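Local coordinates for putative restriction endonuclease domain-containing protein (Anabaena variabilis, PDB 3OT2) that is of uncharacterised function but, as a Uma2 (DUF820) family member of the PD-(D/E)XK clan, is probably a nuclease related to restriction endonucleases, at residues A[24-35]-A[70-81]. Sequence-based numbering, arbitrary orientation.
Sequences ASEYIEGKIIQK and RCTFGDHSTVPD. With BU1 (1,4-butanediol), chain E.
Tyr27 and Ser77 form an antiparallel hydrogen-bonded pair where strands 25-28 and 76-78 run side by side, their axes 4.7 Å apart at closest. Tyr27 N bonds to Ser77 O, and Ser77 N to Tyr27 O. Arg70 turns its guanidinium end-on to Ser25 O. Arg70 NH2 lies 2.8 Å and Arg70 NH1 3.0 Å from Ser25 O, which sits close to the guanidinium plane. NH1 also donates to Ser77 OG, and Glu20 forms a salt bridge with NE. Val79 CG2 packs over one guanidinium face and butanediol C3 over the other. Replacing Arg70 with an alanine is likely to leave Ser25 O without these two donors and Glu20 without its salt-bridge partner, and to open one wall of the butanediol pocket. Glu26 crosses Thr78 at a slant, and its OE2 takes the Val79 N-H on the anti lone pair at 2.8 Å, almost straight (171°). Lys35, bent at chi3 (70°), brings NZ to Val79 O at 2.7 Å and to Asp81 OD1 at 3.0 Å, the latter a salt bridge. Glu68 is a second acidic partner of this lysine, while the other oxygen of Asp81 bonds to His42. At the far end one face of the His76 ring lies against the backbone of Ile28 and Glu29. Asp75 O sits at the Tyr27 ring edge, and one water bridges Tyr27 OH, also bonded to Ile10 O, and Asp75 OD2. Two beta hairpins, each closed by a type I' turn, thus join edge to edge beside helix 119-131. The second leads into strand 82-86 of the central mixed sheet, in a fold consistent with the PD-(D/E)XK nucleases.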
ATOM      1  N   ALA A  24      -5.969 -15.231  15.655  1.00 51.07           N
ATOM      2  CA  ALA A  24      -4.958 -14.664  16.546  1.00 49.19           C
ATOM      3  C   ALA A  24      -5.066 -13.133  16.679  1.00 50.54           C
ATOM      4  O   ALA A  24      -5.591 -12.451  15.795  1.00 49.94           O
ATOM      5  CB  ALA A  24      -3.575 -15.049  16.065  1.00 47.50           C
ATOM      6  N   SER A  25      -4.610 -12.621  17.824  1.00 46.51           N
ATOM      7  CA  SER A  25      -4.598 -11.198  18.118  1.00 45.97           C
ATOM      8  C   SER A  25      -3.200 -10.624  17.935  1.00 44.89           C
ATOM      9  O   SER A  25      -2.197 -11.232  18.335  1.00 42.49           O
ATOM     10  CB  SER A  25      -5.098 -10.927  19.530  1.00 52.00           C
ATOM     11  OG  SER A  25      -6.463 -11.292  19.633  1.00 62.64           O
ATOM     12  N   GLU A  26      -3.148  -9.446  17.333  1.00 38.80           N
ATOM     13  CA  GLU A  26      -1.916  -8.714  17.128  1.00 36.43           C
ATOM     14  C   GLU A  26      -1.900  -7.507  18.033  1.00 41.00           C
ATOM     15  O   GLU A  26      -2.963  -6.985  18.395  1.00 41.82           O
ATOM     16  CB  GLU A  26      -1.756  -8.290  15.661  1.00 35.62           C
ATOM     17  CG  GLU A  26      -1.672  -9.458  14.697  1.00 34.10           C
ATOM     18  CD  GLU A  26      -1.357  -9.083  13.261  1.00 41.19           C
ATOM     19  OE1 GLU A  26      -2.126  -8.297  12.671  1.00 35.59           O
ATOM     20  OE2 GLU A  26      -0.376  -9.615  12.699  1.00 36.38           O
ATOM     21  N   TYR A  27      -0.701  -7.093  18.438  1.00 37.38           N
ATOM     22  CA  TYR A  27      -0.481  -5.899  19.256  1.00 38.35           C
ATOM     23  C   TYR A  27       0.296  -4.921  18.373  1.00 42.26           C
ATOM     24  O   TYR A  27       1.484  -5.131  18.096  1.00 39.03           O
ATOM     25  CB  TYR A  27       0.235  -6.242  20.571  1.00 39.42           C
ATOM     26  CG  TYR A  27       0.497  -5.042  21.455  1.00 42.02           C
ATOM     27  CD1 TYR A  27      -0.455  -4.605  22.374  1.00 45.77           C
ATOM     28  CD2 TYR A  27       1.712  -4.368  21.403  1.00 42.72           C
ATOM     29  CE1 TYR A  27      -0.211  -3.510  23.206  1.00 48.59           C
ATOM     30  CE2 TYR A  27       1.967  -3.275  22.229  1.00 45.12           C
ATOM     31  CZ  TYR A  27       1.007  -2.858  23.138  1.00 54.61           C
ATOM     32  OH  TYR A  27       1.257  -1.765  23.928  1.00 58.14           O
ATOM     33  N   ILE A  28      -0.421  -3.907  17.844  1.00 40.29           N
ATOM     34  CA  ILE A  28       0.118  -2.942  16.884  1.00 38.63           C
ATOM     35  C   ILE A  28      -0.128  -1.544  17.384  1.00 43.21           C
ATOM     36  O   ILE A  28      -1.281  -1.171  17.603  1.00 43.29           O
ATOM     37  CB  ILE A  28      -0.512  -3.139  15.479  1.00 39.63           C
ATOM     38  CG1 ILE A  28      -0.453  -4.615  15.008  1.00 38.79           C
ATOM     39  CG2 ILE A  28       0.155  -2.197  14.459  1.00 38.70           C
ATOM     40  CD1 ILE A  28      -1.503  -4.990  14.019  1.00 41.24           C
ATOM     41  N   GLU A  29       0.954  -0.769  17.549  1.00 41.00           N
ATOM     42  CA  GLU A  29       0.907   0.638  17.989  1.00 42.73           C
ATOM     43  C   GLU A  29       0.085   0.798  19.288  1.00 49.72           C
ATOM     44  O   GLU A  29      -0.695   1.744  19.430  1.00 53.42           O
ATOM     45  CB  GLU A  29       0.350   1.535  16.862  1.00 44.09           C
ATOM     46  CG  GLU A  29       1.191   1.484  15.592  1.00 49.98           C
ATOM     47  CD  GLU A  29       0.688   2.273  14.402  1.00 66.19           C
ATOM     48  OE1 GLU A  29      -0.548   2.412  14.258  1.00 64.59           O
ATOM     49  OE2 GLU A  29       1.527   2.676  13.563  1.00 56.42           O
ATOM     50  N   GLY A  30       0.251  -0.150  20.204  1.00 45.55           N
ATOM     51  CA  GLY A  30      -0.432  -0.156  21.495  1.00 48.53           C
ATOM     52  C   GLY A  30      -1.866  -0.654  21.494  1.00 54.41           C
ATOM     53  O   GLY A  30      -2.498  -0.668  22.548  1.00 56.65           O
ATOM     54  N   LYS A  31      -2.388  -1.073  20.321  1.00 49.90           N
ATOM     55  CA  LYS A  31      -3.765  -1.545  20.158  1.00 50.08           C
ATOM     56  C   LYS A  31      -3.811  -3.048  19.906  1.00 51.46           C
ATOM     57  O   LYS A  31      -2.919  -3.599  19.255  1.00 48.61           O
ATOM     58  CB  LYS A  31      -4.459  -0.823  18.985  1.00 52.58           C
ATOM     59  CG  LYS A  31      -4.457   0.704  19.066  1.00 73.46           C
ATOM     60  CD  LYS A  31      -4.823   1.330  17.715  1.00 86.35           C
ATOM     61  CE  LYS A  31      -4.562   2.817  17.653  1.00104.48           C
ATOM     62  NZ  LYS A  31      -3.119   3.139  17.460  1.00113.47           N
ATOM     63  N   ILE A  32      -4.857  -3.702  20.414  1.00 47.92           N
ATOM     64  CA  ILE A  32      -5.065  -5.129  20.199  1.00 47.33           C
ATOM     65  C   ILE A  32      -6.043  -5.270  19.028  1.00 51.79           C
ATOM     66  O   ILE A  32      -7.165  -4.750  19.096  1.00 53.29           O
ATOM     67  CB  ILE A  32      -5.542  -5.872  21.475  1.00 52.11           C
ATOM     68  CG1 ILE A  32      -4.528  -5.705  22.628  1.00 53.10           C
ATOM     69  CG2 ILE A  32      -5.798  -7.353  21.158  1.00 52.02           C
ATOM     70  CD1 ILE A  32      -5.010  -6.194  24.025  1.00 61.38           C
ATOM     71  N   ILE A  33      -5.586  -5.896  17.936  1.00 46.02           N
ATOM     72  CA  ILE A  33      -6.394  -6.098  16.739  1.00 45.64           C
ATOM     73  C   ILE A  33      -6.393  -7.579  16.403  1.00 48.77           C
ATOM     74  O   ILE A  33      -5.332  -8.182  16.190  1.00 45.54           O
ATOM     75  CB  ILE A  33      -5.949  -5.239  15.511  1.00 47.48           C
ATOM     76  CG1 ILE A  33      -5.833  -3.735  15.862  1.00 48.87           C
ATOM     77  CG2 ILE A  33      -6.912  -5.452  14.312  1.00 47.62           C
ATOM     78  CD1 ILE A  33      -4.870  -2.958  14.998  1.00 56.90           C
ATOM     79  N   GLN A  34      -7.588  -8.157  16.346  1.00 46.31           N
ATOM     80  CA  GLN A  34      -7.759  -9.561  16.002  1.00 45.18           C
ATOM     81  C   GLN A  34      -7.664  -9.724  14.495  1.00 46.13           C
ATOM     82  O   GLN A  34      -8.196  -8.893  13.758  1.00 46.27           O
ATOM     83  CB  GLN A  34      -9.092 -10.058  16.530  1.00 48.66           C
ATOM     84  CG  GLN A  34      -9.171 -11.570  16.621  1.00 67.45           C
ATOM     85  CD  GLN A  34     -10.413 -12.068  17.318  1.00 74.06           C
ATOM     86  OE1 GLN A  34     -11.348 -11.316  17.623  1.00 67.48           O
ATOM     87  NE2 GLN A  34     -10.435 -13.358  17.588  1.00 61.43           N
ATOM     88  N   LYS A  35      -6.976 -10.789  14.036  1.00 40.73           N
ATOM     89  CA  LYS A  35      -6.802 -11.090  12.610  1.00 38.24           C
ATOM     90  C   LYS A  35      -8.154 -11.463  11.964  1.00 41.88           C
ATOM     91  O   LYS A  35      -9.073 -11.822  12.697  1.00 43.32           O
ATOM     92  CB  LYS A  35      -5.789 -12.245  12.422  1.00 39.02           C
ATOM     93  CG  LYS A  35      -4.334 -11.817  12.494  1.00 38.27           C
ATOM     94  CD  LYS A  35      -3.391 -12.975  12.146  1.00 37.85           C
ATOM     95  CE  LYS A  35      -3.448 -13.351  10.675  1.00 36.05           C
ATOM     96  NZ  LYS A  35      -2.329 -14.241  10.288  1.00 35.02           N
ATOM     97  N   ARG A  70       3.750 -16.301  15.567  1.00 32.44           N
ATOM     98  CA  ARG A  70       3.840 -15.010  16.237  1.00 32.95           C
ATOM     99  C   ARG A  70       5.281 -14.496  16.225  1.00 36.15           C
ATOM    100  O   ARG A  70       6.205 -15.228  16.571  1.00 35.31           O
ATOM    101  CB  ARG A  70       3.291 -15.090  17.668  1.00 34.62           C
ATOM    102  CG  ARG A  70       3.438 -13.790  18.470  1.00 34.00           C
ATOM    103  CD  ARG A  70       2.630 -13.789  19.773  1.00 27.54           C
ATOM    104  NE  ARG A  70       1.228 -14.142  19.553  1.00 34.81           N
ATOM    105  CZ  ARG A  70       0.297 -13.290  19.139  1.00 46.11           C
ATOM    106  NH1 ARG A  70       0.598 -12.011  18.933  1.00 29.87           N
ATOM    107  NH2 ARG A  70      -0.939 -13.708  18.925  1.00 36.44           N
ATOM    108  N   CYS A  71       5.461 -13.247  15.794  1.00 32.28           N
ATOM    109  CA  CYS A  71       6.739 -12.549  15.768  1.00 32.56           C
ATOM    110  C   CYS A  71       6.608 -11.293  16.600  1.00 35.81           C
ATOM    111  O   CYS A  71       5.784 -10.432  16.282  1.00 35.10           O
ATOM    112  CB  CYS A  71       7.168 -12.250  14.335  1.00 32.18           C
ATOM    113  SG  CYS A  71       7.506 -13.739  13.356  1.00 36.13           S
ATOM    114  N   THR A  72       7.374 -11.215  17.704  1.00 33.59           N
ATOM    115  CA  THR A  72       7.321 -10.086  18.635  1.00 33.66           C
ATOM    116  C   THR A  72       8.637  -9.318  18.580  1.00 38.17           C
ATOM    117  O   THR A  72       9.670  -9.844  18.987  1.00 37.81           O
ATOM    118  CB  THR A  72       6.987 -10.580  20.052  1.00 38.40           C
ATOM    119  OG1 THR A  72       5.771 -11.319  19.993  1.00 39.61           O
ATOM    120  CG2 THR A  72       6.841  -9.431  21.074  1.00 37.79           C
ATOM    121  N   PHE A  73       8.589  -8.054  18.115  1.00 34.24           N
ATOM    122  CA  PHE A  73       9.774  -7.206  17.987  1.00 34.55           C
ATOM    123  C   PHE A  73       9.341  -5.754  17.795  1.00 38.28           C
ATOM    124  O   PHE A  73       8.219  -5.495  17.356  1.00 36.57           O
ATOM    125  CB  PHE A  73      10.657  -7.678  16.798  1.00 35.14           C
ATOM    126  CG  PHE A  73       9.919  -7.707  15.479  1.00 35.08           C
ATOM    127  CD1 PHE A  73       9.212  -8.839  15.082  1.00 37.52           C
ATOM    128  CD2 PHE A  73       9.887  -6.587  14.658  1.00 36.10           C
ATOM    129  CE1 PHE A  73       8.510  -8.856  13.880  1.00 36.75           C
ATOM    130  CE2 PHE A  73       9.197  -6.611  13.442  1.00 37.41           C
ATOM    131  CZ  PHE A  73       8.507  -7.739  13.070  1.00 35.43           C
ATOM    132  N   GLY A  74      10.245  -4.833  18.110  1.00 36.99           N
ATOM    133  CA  GLY A  74      10.040  -3.391  17.978  1.00 36.88           C
ATOM    134  C   GLY A  74       8.770  -2.858  18.607  1.00 40.36           C
ATOM    135  O   GLY A  74       8.113  -1.995  18.017  1.00 39.54           O
ATOM    136  N   ASP A  75       8.416  -3.384  19.802  1.00 37.36           N
ATOM    137  CA  ASP A  75       7.242  -3.036  20.624  1.00 39.41           C
ATOM    138  C   ASP A  75       5.901  -3.512  19.991  1.00 42.46           C
ATOM    139  O   ASP A  75       4.819  -3.088  20.427  1.00 42.95           O
ATOM    140  CB  ASP A  75       7.190  -1.529  20.960  1.00 43.05           C
ATOM    141  CG  ASP A  75       6.275  -1.167  22.118  1.00 55.73           C
ATOM    142  OD1 ASP A  75       6.339  -1.852  23.167  1.00 56.86           O
ATOM    143  OD2 ASP A  75       5.470  -0.210  21.965  1.00 63.77           O
ATOM    144  N   HIS A  76       5.971  -4.425  19.003  1.00 36.96           N
ATOM    145  CA  HIS A  76       4.786  -4.997  18.356  1.00 35.94           C
ATOM    146  C   HIS A  76       4.806  -6.502  18.479  1.00 39.07           C
ATOM    147  O   HIS A  76       5.885  -7.090  18.562  1.00 37.53           O
ATOM    148  CB  HIS A  76       4.714  -4.622  16.848  1.00 35.16           C
ATOM    149  CG  HIS A  76       4.467  -3.168  16.531  1.00 37.92           C
ATOM    150  ND1 HIS A  76       4.102  -2.768  15.251  1.00 38.28           N
ATOM    151  CD2 HIS A  76       4.574  -2.064  17.315  1.00 40.32           C
ATOM    152  CE1 HIS A  76       4.004  -1.446  15.302  1.00 38.08           C
ATOM    153  NE2 HIS A  76       4.288  -0.979  16.519  1.00 39.62           N
ATOM    154  N   SER A  77       3.630  -7.128  18.431  1.00 35.54           N
ATOM    155  CA  SER A  77       3.509  -8.588  18.435  1.00 34.64           C
ATOM    156  C   SER A  77       2.526  -8.975  17.338  1.00 37.21           C
ATOM    157  O   SER A  77       1.322  -8.758  17.479  1.00 37.87           O
ATOM    158  CB  SER A  77       3.078  -9.108  19.800  1.00 37.21           C
ATOM    159  OG  SER A  77       3.076 -10.520  19.731  1.00 41.52           O
ATOM    160  N   THR A  78       3.050  -9.480  16.216  1.00 31.70           N
ATOM    161  CA  THR A  78       2.242  -9.766  15.036  1.00 31.34           C
ATOM    162  C   THR A  78       2.273 -11.238  14.639  1.00 35.29           C
ATOM    163  O   THR A  78       3.118 -12.004  15.096  1.00 34.45           O
ATOM    164  CB  THR A  78       2.691  -8.890  13.848  1.00 36.02           C
ATOM    165  OG1 THR A  78       4.083  -9.088  13.586  1.00 35.44           O
ATOM    166  CG2 THR A  78       2.394  -7.400  14.076  1.00 35.24           C
ATOM    167  N   VAL A  79       1.311 -11.620  13.795  1.00 31.00           N
ATOM    168  CA  VAL A  79       1.162 -12.980  13.300  1.00 31.86           C
ATOM    169  C   VAL A  79       1.031 -12.910  11.772  1.00 32.98           C
ATOM    170  O   VAL A  79      -0.085 -12.996  11.250  1.00 31.52           O
ATOM    171  CB  VAL A  79      -0.020 -13.745  13.965  1.00 37.23           C
ATOM    172  CG1 VAL A  79      -0.007 -15.223  13.568  1.00 36.86           C
ATOM    173  CG2 VAL A  79       0.002 -13.610  15.484  1.00 38.85           C
ATOM    174  N   PRO A  80       2.157 -12.781  11.028  1.00 30.17           N
ATOM    175  CA  PRO A  80       2.058 -12.753   9.564  1.00 29.27           C
ATOM    176  C   PRO A  80       1.402 -14.035   9.061  1.00 33.50           C
ATOM    177  O   PRO A  80       1.574 -15.081   9.693  1.00 33.08           O
ATOM    178  CB  PRO A  80       3.527 -12.668   9.112  1.00 28.60           C
ATOM    179  CG  PRO A  80       4.231 -12.052  10.247  1.00 33.68           C
ATOM    180  CD  PRO A  80       3.563 -12.649  11.461  1.00 30.50           C
ATOM    181  N   ASP A  81       0.659 -13.966   7.940  1.00 29.24           N
ATOM    182  CA  ASP A  81       0.053 -15.170   7.376  1.00 28.45           C
ATOM    183  C   ASP A  81       1.148 -16.250   7.164  1.00 32.20           C
ATOM    184  O   ASP A  81       0.945 -17.424   7.511  1.00 32.32           O
ATOM    185  CB  ASP A  81      -0.679 -14.845   6.058  1.00 28.45           C
ATOM    186  CG  ASP A  81      -1.987 -14.089   6.225  1.00 33.54           C
ATOM    187  OD1 ASP A  81      -2.578 -14.139   7.344  1.00 32.92           O
ATOM    188  OD2 ASP A  81      -2.445 -13.482   5.235  1.00 34.40           O
TER
HETATM  189  C1  BU1 E 189       0.691 -14.534  23.338  1.00 43.23           C
HETATM  190  C2  BU1 E 189      -0.235 -13.317  23.292  1.00 44.06           C
HETATM  191  C3  BU1 E 189      -1.592 -13.838  22.820  1.00 44.24           C
HETATM  192  C4  BU1 E 189      -2.605 -12.713  22.764  1.00 45.26           C
HETATM  193  O5  BU1 E 189       1.900 -14.152  23.981  1.00 44.89           O
HETATM  194  O6  BU1 E 189      -3.810 -13.287  22.215  1.00 46.77           O
HETATM  195  O   HOH W   1       3.248   0.254  23.599  1.00 69.87           O
HETATM  196  O   HOH W   2       2.840  -1.068  19.987  1.00 47.41           O